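Local atomic coordinates of putative acyl-[acyl-carrier-protein]--UDP-N-acetylglucosamine O-acyltransferase (Bacteroides fragilis, PDB entry 4R36), a protein that probably transfers an acyl chain from acyl carrier protein to UDP-N-acetylglucosamine, the reaction of LpxA acyltransferases. Residues A[226-231]-A[260-265]; A[233-238]-A[244-249]. All coordinates share one frame; numbering follows the deposited sequence.

Both contacts lie among the helices that follow the left-handed beta helix, and both use helix 222-237. Contact 2 joins residues 233-238, at and just past the last turn of that helix, to helix 242-252, the next helix in the chain; contact 1 joins its middle (226-231) to helix 257-267, one helix further on. Contact 2 is therefore nested inside the loop that contact 1 closes. Their centres lie 10 Å apart, and they meet directly where Ile262 packs on Ile235 and Val263 on Val249, so side chains from the three helices pack against one another in a shared apolar interior. One helix, 222-237, thus packs against both of the helices that follow it.

Contact 1 of 2, residues A[226-231]-A[260-265]; sequences ENIHNA and EYIVDF
Ile262 reaches from helix 257-267 into the notch between Ile228 and Ala231, which lie three residues apart on the same face of helix 222-237. Its terminal methyl does all the touching: CD1 of Ile262 lies 4.2 Å from Ile228 CG2 and equally 4.2 Å from Ala231 CB. The two isoleucine side chains cross at a slant and meet through different branches, the long arm of Ile262 against the short gamma methyl of Ile228. With chi2 extended at 166°, Ile262 carries CD1 well out from its own backbone, and this bridges a CA-to-CA separation of 8.1 Å between Ile262 and Ala231. Ile228 CG2 lies anti to its backbone nitrogen, while the CG1 arm runs beside that nitrogen and leaves the gamma methyl to receive Ile262. Around this point, Ile228 also packs on Ile259 and Tyr197, Ala231 on Val249, and Ile262 on Tyr232. The side chain of Ile228 is about 8 Å from that of Asn211, which binds UDP-N-acetylglucosamine in another structure of this protein. Buried carbon meets only buried carbon here, and just 102 Å² is buried between the segments, so the contact has the character of van der Waals and hydrophobic association without directional bonding.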
ATOM      1  N   GLU A 226      -9.066  23.655  25.732  1.00 25.95           N
ATOM      2  CA  GLU A 226      -7.958  24.186  26.486  1.00 28.41           C
ATOM      3  C   GLU A 226      -7.565  23.232  27.642  1.00 25.41           C
ATOM      4  O   GLU A 226      -6.363  23.068  27.915  1.00 21.30           O
ATOM      5  CB  GLU A 226      -8.294  25.557  27.036  1.00 32.66           C
ATOM      6  CG  GLU A 226      -7.128  26.214  27.775  1.00 39.98           C
ATOM      7  CD  GLU A 226      -5.883  26.470  26.874  1.00 49.93           C
ATOM      8  OE1 GLU A 226      -6.020  26.495  25.622  1.00 51.99           O
ATOM      9  OE2 GLU A 226      -4.754  26.587  27.412  1.00 56.39           O
ATOM     10  N   ASN A 227      -8.541  22.598  28.295  1.00 21.99           N
ATOM     11  CA  ASN A 227      -8.227  21.657  29.351  1.00 22.83           C
ATOM     12  C   ASN A 227      -7.457  20.436  28.832  1.00 20.76           C
ATOM     13  O   ASN A 227      -6.538  19.955  29.491  1.00 19.31           O
ATOM     14  CB  ASN A 227      -9.508  21.244  30.120  1.00 23.67           C
ATOM     15  CG  ASN A 227     -10.169  22.442  30.890  1.00 25.07           C
ATOM     16  OD1 ASN A 227      -9.529  23.468  31.138  1.00 23.97           O
ATOM     17  ND2 ASN A 227     -11.433  22.299  31.240  1.00 24.48           N
ATOM     18  N   ILE A 228      -7.886  19.949  27.677  1.00 20.09           N
ATOM     19  CA  ILE A 228      -7.239  18.812  27.054  1.00 19.08           C
ATOM     20  C   ILE A 228      -5.797  19.228  26.746  1.00 19.77           C
ATOM     21  O   ILE A 228      -4.828  18.476  26.990  1.00 14.94           O
ATOM     22  CB  ILE A 228      -8.004  18.371  25.789  1.00 19.39           C
ATOM     23  CG1 ILE A 228      -9.334  17.738  26.193  1.00 20.20           C
ATOM     24  CG2 ILE A 228      -7.173  17.412  24.908  1.00 18.23           C
ATOM     25  CD1 ILE A 228     -10.311  17.560  25.058  1.00 22.96           C
ATOM     26  N   HIS A 229      -5.654  20.448  26.233  1.00 21.68           N
ATOM     27  CA  HIS A 229      -4.325  20.917  25.876  1.00 24.81           C
ATOM     28  C   HIS A 229      -3.427  20.992  27.088  1.00 21.01           C
ATOM     29  O   HIS A 229      -2.279  20.518  27.087  1.00 18.24           O
ATOM     30  CB  HIS A 229      -4.431  22.303  25.155  1.00 31.91           C
ATOM     31  CG  HIS A 229      -3.271  22.562  24.271  1.00 44.97           C
ATOM     32  ND1 HIS A 229      -3.373  23.195  23.056  1.00 58.56           N
ATOM     33  CD2 HIS A 229      -1.987  22.135  24.370  1.00 52.98           C
ATOM     34  CE1 HIS A 229      -2.178  23.241  22.493  1.00 61.42           C
ATOM     35  NE2 HIS A 229      -1.321  22.602  23.271  1.00 55.50           N
ATOM     36  N   ASN A 230      -3.961  21.538  28.172  1.00 18.78           N
ATOM     37  CA  ASN A 230      -3.246  21.587  29.428  1.00 21.04           C
ATOM     38  C   ASN A 230      -2.906  20.245  30.022  1.00 20.40           C
ATOM     39  O   ASN A 230      -1.786  20.069  30.511  1.00 18.00           O
ATOM     40  CB  ASN A 230      -3.976  22.472  30.431  1.00 24.16           C
ATOM     41  CG  ASN A 230      -3.837  23.955  30.067  1.00 29.56           C
ATOM     42  OD1 ASN A 230      -2.869  24.342  29.401  1.00 32.68           O
ATOM     43  ND2 ASN A 230      -4.827  24.761  30.417  1.00 34.93           N
ATOM     44  N   ALA A 231      -3.812  19.266  29.919  1.00 17.58           N
ATOM     45  CA  ALA A 231      -3.440  17.931  30.382  1.00 17.09           C
ATOM     46  C   ALA A 231      -2.214  17.386  29.602  1.00 16.37           C
ATOM     47  O   ALA A 231      -1.284  16.834  30.193  1.00 17.14           O
ATOM     48  CB  ALA A 231      -4.618  16.982  30.259  1.00 18.32           C
ATOM     49  N   GLU A 260     -10.870  12.532  32.227  1.00 16.96           N
ATOM     50  CA  GLU A 260     -10.811  11.242  32.837  1.00 16.12           C
ATOM     51  C   GLU A 260     -10.465  10.168  31.829  1.00 16.79           C
ATOM     52  O   GLU A 260      -9.805   9.184  32.147  1.00 16.49           O
ATOM     53  CB  GLU A 260     -12.167  10.917  33.527  1.00 18.99           C
ATOM     54  CG  GLU A 260     -12.425  11.855  34.701  1.00 19.90           C
ATOM     55  CD  GLU A 260     -13.869  11.682  35.259  1.00 26.48           C
ATOM     56  OE1 GLU A 260     -14.386  10.545  35.279  1.00 27.15           O
ATOM     57  OE2 GLU A 260     -14.491  12.666  35.662  1.00 36.83           O
ATOM     58  N   TYR A 261     -10.905  10.362  30.605  1.00 14.57           N
ATOM     59  CA  TYR A 261     -10.583   9.419  29.564  1.00 16.02           C
ATOM     60  C   TYR A 261      -9.082   9.472  29.259  1.00 16.34           C
ATOM     61  O   TYR A 261      -8.435   8.434  29.146  1.00 15.96           O
ATOM     62  CB  TYR A 261     -11.400   9.754  28.342  1.00 17.18           C
ATOM     63  CG  TYR A 261     -11.175   8.960  27.081  1.00 17.51           C
ATOM     64  CD1 TYR A 261     -10.793   7.580  27.105  1.00 19.96           C
ATOM     65  CD2 TYR A 261     -11.508   9.527  25.878  1.00 19.06           C
ATOM     66  CE1 TYR A 261     -10.707   6.849  25.919  1.00 18.31           C
ATOM     67  CE2 TYR A 261     -11.461   8.799  24.692  1.00 18.34           C
ATOM     68  CZ  TYR A 261     -11.069   7.466  24.726  1.00 19.07           C
ATOM     69  OH  TYR A 261     -10.975   6.859  23.503  1.00 20.22           O
ATOM     70  N   ILE A 262      -8.510  10.664  29.172  1.00 16.92           N
ATOM     71  CA  ILE A 262      -7.055  10.780  28.964  1.00 15.05           C
ATOM     72  C   ILE A 262      -6.305  10.029  30.049  1.00 16.49           C
ATOM     73  O   ILE A 262      -5.413   9.186  29.805  1.00 14.93           O
ATOM     74  CB  ILE A 262      -6.636  12.242  28.960  1.00 16.12           C
ATOM     75  CG1 ILE A 262      -7.172  12.960  27.760  1.00 16.28           C
ATOM     76  CG2 ILE A 262      -5.132  12.429  29.048  1.00 16.30           C
ATOM     77  CD1 ILE A 262      -7.072  14.468  27.889  1.00 16.63           C
ATOM     78  N   VAL A 263      -6.683  10.307  31.297  1.00 16.13           N
ATOM     79  CA  VAL A 263      -5.991   9.694  32.447  1.00 17.43           C
ATOM     80  C   VAL A 263      -6.130   8.171  32.493  1.00 17.78           C
ATOM     81  O   VAL A 263      -5.173   7.434  32.641  1.00 17.43           O
ATOM     82  CB  VAL A 263      -6.420  10.379  33.774  1.00 18.03           C
ATOM     83  CG1 VAL A 263      -5.912   9.594  34.956  1.00 20.50           C
ATOM     84  CG2 VAL A 263      -5.938  11.819  33.778  1.00 18.95           C
ATOM     85  N   ASP A 264      -7.335   7.689  32.379  1.00 17.94           N
ATOM     86  CA  ASP A 264      -7.584   6.274  32.431  1.00 20.21           C
ATOM     87  C   ASP A 264      -6.851   5.544  31.278  1.00 18.79           C
ATOM     88  O   ASP A 264      -6.282   4.470  31.500  1.00 17.44           O
ATOM     89  CB  ASP A 264      -9.081   6.024  32.241  1.00 24.39           C
ATOM     90  CG  ASP A 264      -9.475   4.605  32.661  1.00 31.80           C
ATOM     91  OD1 ASP A 264      -9.567   4.331  33.869  1.00 42.88           O
ATOM     92  OD2 ASP A 264      -9.599   3.733  31.803  1.00 39.10           O
ATOM     93  N   PHE A 265      -6.970   6.105  30.064  1.00 15.83           N
ATOM     94  CA  PHE A 265      -6.329   5.524  28.928  1.00 16.90           C
ATOM     95  C   PHE A 265      -4.810   5.330  29.163  1.00 17.38           C
ATOM     96  O   PHE A 265      -4.285   4.241  29.006  1.00 19.33           O
ATOM     97  CB  PHE A 265      -6.527   6.390  27.674  1.00 16.32           C
ATOM     98  CG  PHE A 265      -5.977   5.747  26.414  1.00 16.35           C
ATOM     99  CD1 PHE A 265      -4.629   5.751  26.142  1.00 16.58           C
ATOM    100  CD2 PHE A 265      -6.820   5.194  25.468  1.00 16.84           C
ATOM    101  CE1 PHE A 265      -4.112   5.193  24.966  1.00 17.31           C
ATOM    102  CE2 PHE A 265      -6.324   4.636  24.291  1.00 16.13           C
ATOM    103  CZ  PHE A 265      -4.977   4.655  24.022  1.00 17.55           C
TER

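Contact 2 of 2, residues A[233-238]-A[244-249]; sequences RIIYQS and DALTKV
An antiparallel helical hairpin brings the end of helix 222-237 against helix 242-252, the two short segments running at 162° to each other with their axes 8.7 Å apart. The backbones come closest where the small Ala245 faces Ile235, their CA atoms 5.2 Å apart, and Ala245 CB rests directly on the opposing backbone, 3.9 Å from Ile235 CA. With CG1 beside the backbone nitrogen (chi1 -70°), Ile234 turns its gamma methyl toward the partner helix, among Ala245, Lys248 and Val249; Ile234 CG2 comes 3.4 Å from Ala245 O and 3.8 Å from Val249 CG2. Val249 CG2 in turn enters between the two isoleucines, touching Ile234 on one hand and the CG1 arm of Ile235 on the other. Farther along that arm, Ile235 CD1 meets Leu246 CD2 at 4.1 Å. Leu246 starts away from the partner, yet its branched end swings back far enough to make this touch.

A polar border adjoins the apolar seam. Lys248 lays its CB and CD alongside Ile234 CG2, then bends at its last torsion, and its NZ is linked through one water to Ser238 OG. The water accepts from Lys248 NZ at 2.6 Å and donates to Ser238 OG. That hydroxyl itself donates to Arg233 O, arriving 37° out of the carbonyl plane, while Gln237 N reaches the same oxygen from the opposite face; two bonds thus grip this carbonyl.

Helix 257-267 lies against the same seam, with Ile266 on Ile235 and Ile259 on Val249, while Tyr236, which leaves the helix on the side away from 244-249, has its ring stacked with that of Tyr207 in strand 206-210.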
ATOM      1  N   ARG A 233       0.129  19.131  27.955  1.00 18.40           N
ATOM      2  CA  ARG A 233       1.335  19.888  28.413  1.00 20.25           C
ATOM      3  C   ARG A 233       1.918  19.310  29.644  1.00 18.17           C
ATOM      4  O   ARG A 233       3.101  19.174  29.756  1.00 20.67           O
ATOM      5  CB  ARG A 233       1.076  21.391  28.642  1.00 23.37           C
ATOM      6  CG  ARG A 233       0.777  22.148  27.410  1.00 29.96           C
ATOM      7  CD  ARG A 233       0.456  23.652  27.630  1.00 33.38           C
ATOM      8  NE  ARG A 233      -0.063  24.142  26.350  1.00 39.30           N
ATOM      9  CZ  ARG A 233      -1.266  24.665  26.098  1.00 48.00           C
ATOM     10  NH1 ARG A 233      -2.167  24.857  27.058  1.00 56.01           N
ATOM     11  NH2 ARG A 233      -1.565  25.031  24.846  1.00 55.28           N
ATOM     12  N   ILE A 234       1.082  18.931  30.609  1.00 19.28           N
ATOM     13  CA  ILE A 234       1.549  18.266  31.777  1.00 18.53           C
ATOM     14  C   ILE A 234       2.147  16.913  31.429  1.00 18.98           C
ATOM     15  O   ILE A 234       3.165  16.551  31.956  1.00 20.55           O
ATOM     16  CB  ILE A 234       0.432  18.092  32.834  1.00 18.97           C
ATOM     17  CG1 ILE A 234       0.082  19.457  33.431  1.00 22.29           C
ATOM     18  CG2 ILE A 234       0.865  17.125  33.944  1.00 22.38           C
ATOM     19  CD1 ILE A 234      -1.276  19.483  34.119  1.00 21.20           C
ATOM     20  N   ILE A 235       1.470  16.142  30.588  1.00 16.32           N
ATOM     21  CA  ILE A 235       1.913  14.794  30.312  1.00 17.02           C
ATOM     22  C   ILE A 235       3.215  14.747  29.502  1.00 16.80           C
ATOM     23  O   ILE A 235       4.099  13.977  29.798  1.00 17.68           O
ATOM     24  CB  ILE A 235       0.760  13.972  29.620  1.00 17.83           C
ATOM     25  CG1 ILE A 235      -0.324  13.684  30.637  1.00 16.43           C
ATOM     26  CG2 ILE A 235       1.273  12.640  29.058  1.00 18.28           C
ATOM     27  CD1 ILE A 235      -1.676  13.414  30.043  1.00 17.78           C
ATOM     28  N   TYR A 236       3.314  15.566  28.482  1.00 16.66           N
ATOM     29  CA  TYR A 236       4.407  15.454  27.549  1.00 19.14           C
ATOM     30  C   TYR A 236       5.466  16.528  27.755  1.00 23.39           C
ATOM     31  O   TYR A 236       6.585  16.294  27.356  1.00 24.06           O
ATOM     32  CB  TYR A 236       3.918  15.562  26.106  1.00 18.80           C
ATOM     33  CG  TYR A 236       3.372  14.271  25.581  1.00 18.91           C
ATOM     34  CD1 TYR A 236       4.220  13.179  25.260  1.00 20.25           C
ATOM     35  CD2 TYR A 236       2.048  14.117  25.362  1.00 20.09           C
ATOM     36  CE1 TYR A 236       3.704  11.982  24.787  1.00 18.62           C
ATOM     37  CE2 TYR A 236       1.514  12.901  24.882  1.00 21.21           C
ATOM     38  CZ  TYR A 236       2.347  11.850  24.576  1.00 20.56           C
ATOM     39  OH  TYR A 236       1.789  10.648  24.079  1.00 18.75           O
ATOM     40  N   GLN A 237       5.140  17.685  28.318  1.00 21.18           N
ATOM     41  CA  GLN A 237       6.065  18.843  28.257  1.00 21.34           C
ATOM     42  C   GLN A 237       6.469  19.365  29.637  1.00 25.46           C
ATOM     43  O   GLN A 237       6.998  20.416  29.733  1.00 29.51           O
ATOM     44  CB  GLN A 237       5.422  19.967  27.453  1.00 21.63           C
ATOM     45  CG  GLN A 237       5.134  19.465  26.049  1.00 24.08           C
ATOM     46  CD  GLN A 237       4.482  20.448  25.136  1.00 30.06           C
ATOM     47  OE1 GLN A 237       3.424  20.957  25.400  1.00 32.85           O
ATOM     48  NE2 GLN A 237       5.102  20.675  24.008  1.00 38.06           N
ATOM     49  N   SER A 238       6.322  18.603  30.694  1.00 24.26           N
ATOM     50  CA  SER A 238       6.620  19.120  32.010  1.00 24.81           C
ATOM     51  C   SER A 238       7.723  18.349  32.688  1.00 27.06           C
ATOM     52  O   SER A 238       8.030  18.627  33.823  1.00 26.96           O
ATOM     53  CB  SER A 238       5.401  19.048  32.849  1.00 24.67           C
ATOM     54  OG  SER A 238       4.443  19.887  32.172  1.00 32.09           O
ATOM     55  N   ASP A 244       3.411  10.727  37.947  1.00 20.04           N
ATOM     56  CA  ASP A 244       3.373  12.066  38.516  1.00 20.78           C
ATOM     57  C   ASP A 244       2.607  12.971  37.641  1.00 18.20           C
ATOM     58  O   ASP A 244       1.950  13.888  38.131  1.00 18.81           O
ATOM     59  CB  ASP A 244       4.764  12.670  38.682  1.00 21.19           C
ATOM     60  CG  ASP A 244       5.589  11.994  39.810  1.00 26.12           C
ATOM     61  OD1 ASP A 244       5.048  11.162  40.589  1.00 25.54           O
ATOM     62  OD2 ASP A 244       6.798  12.352  39.835  1.00 26.32           O
ATOM     63  N   ALA A 245       2.674  12.763  36.331  1.00 16.61           N
ATOM     64  CA  ALA A 245       1.965  13.630  35.417  1.00 16.70           C
ATOM     65  C   ALA A 245       0.460  13.400  35.633  1.00 18.08           C
ATOM     66  O   ALA A 245      -0.330  14.363  35.613  1.00 17.27           O
ATOM     67  CB  ALA A 245       2.311  13.378  33.943  1.00 17.46           C
ATOM     68  N   LEU A 246       0.062  12.143  35.733  1.00 18.49           N
ATOM     69  CA  LEU A 246      -1.349  11.871  35.833  1.00 20.36           C
ATOM     70  C   LEU A 246      -1.886  12.368  37.161  1.00 21.14           C
ATOM     71  O   LEU A 246      -2.970  12.914  37.206  1.00 20.42           O
ATOM     72  CB  LEU A 246      -1.662  10.438  35.560  1.00 20.21           C
ATOM     73  CG  LEU A 246      -1.245   9.831  34.212  1.00 20.55           C
ATOM     74  CD1 LEU A 246      -1.596   8.339  34.139  1.00 20.46           C
ATOM     75  CD2 LEU A 246      -1.843  10.594  33.061  1.00 23.01           C
ATOM     76  N   THR A 247      -1.101  12.242  38.214  1.00 20.86           N
ATOM     77  CA  THR A 247      -1.446  12.875  39.499  1.00 21.61           C
ATOM     78  C   THR A 247      -1.684  14.342  39.341  1.00 19.80           C
ATOM     79  O   THR A 247      -2.701  14.844  39.824  1.00 21.65           O
ATOM     80  CB  THR A 247      -0.350  12.617  40.546  1.00 23.29           C
ATOM     81  OG1 THR A 247      -0.309  11.225  40.789  1.00 25.18           O
ATOM     82  CG2 THR A 247      -0.596  13.394  41.873  1.00 24.46           C
ATOM     83  N   LYS A 248      -0.784  15.067  38.681  1.00 17.54           N
ATOM     84  CA  LYS A 248      -0.936  16.469  38.525  1.00 19.96           C
ATOM     85  C   LYS A 248      -2.135  16.870  37.641  1.00 19.71           C
ATOM     86  O   LYS A 248      -2.884  17.856  37.929  1.00 20.08           O
ATOM     87  CB  LYS A 248       0.323  17.067  37.955  1.00 22.93           C
ATOM     88  CG  LYS A 248       0.350  18.605  37.926  1.00 24.10           C
ATOM     89  CD  LYS A 248       1.706  19.109  37.509  1.00 28.90           C
ATOM     90  CE  LYS A 248       1.863  20.559  37.926  1.00 38.22           C
ATOM     91  NZ  LYS A 248       2.708  21.269  36.958  1.00 40.37           N
ATOM     92  N   VAL A 249      -2.357  16.111  36.561  1.00 18.64           N
ATOM     93  CA  VAL A 249      -3.548  16.323  35.746  1.00 18.11           C
ATOM     94  C   VAL A 249      -4.813  16.202  36.605  1.00 20.09           C
ATOM     95  O   VAL A 249      -5.720  17.046  36.502  1.00 18.76           O
ATOM     96  CB  VAL A 249      -3.647  15.298  34.576  1.00 19.30           C
ATOM     97  CG1 VAL A 249      -5.035  15.402  33.933  1.00 19.30           C
ATOM     98  CG2 VAL A 249      -2.563  15.538  33.534  1.00 18.56           C
TER
HETATM   99  O   HOH W   1       3.223  20.954  34.418  1.00 36.69           O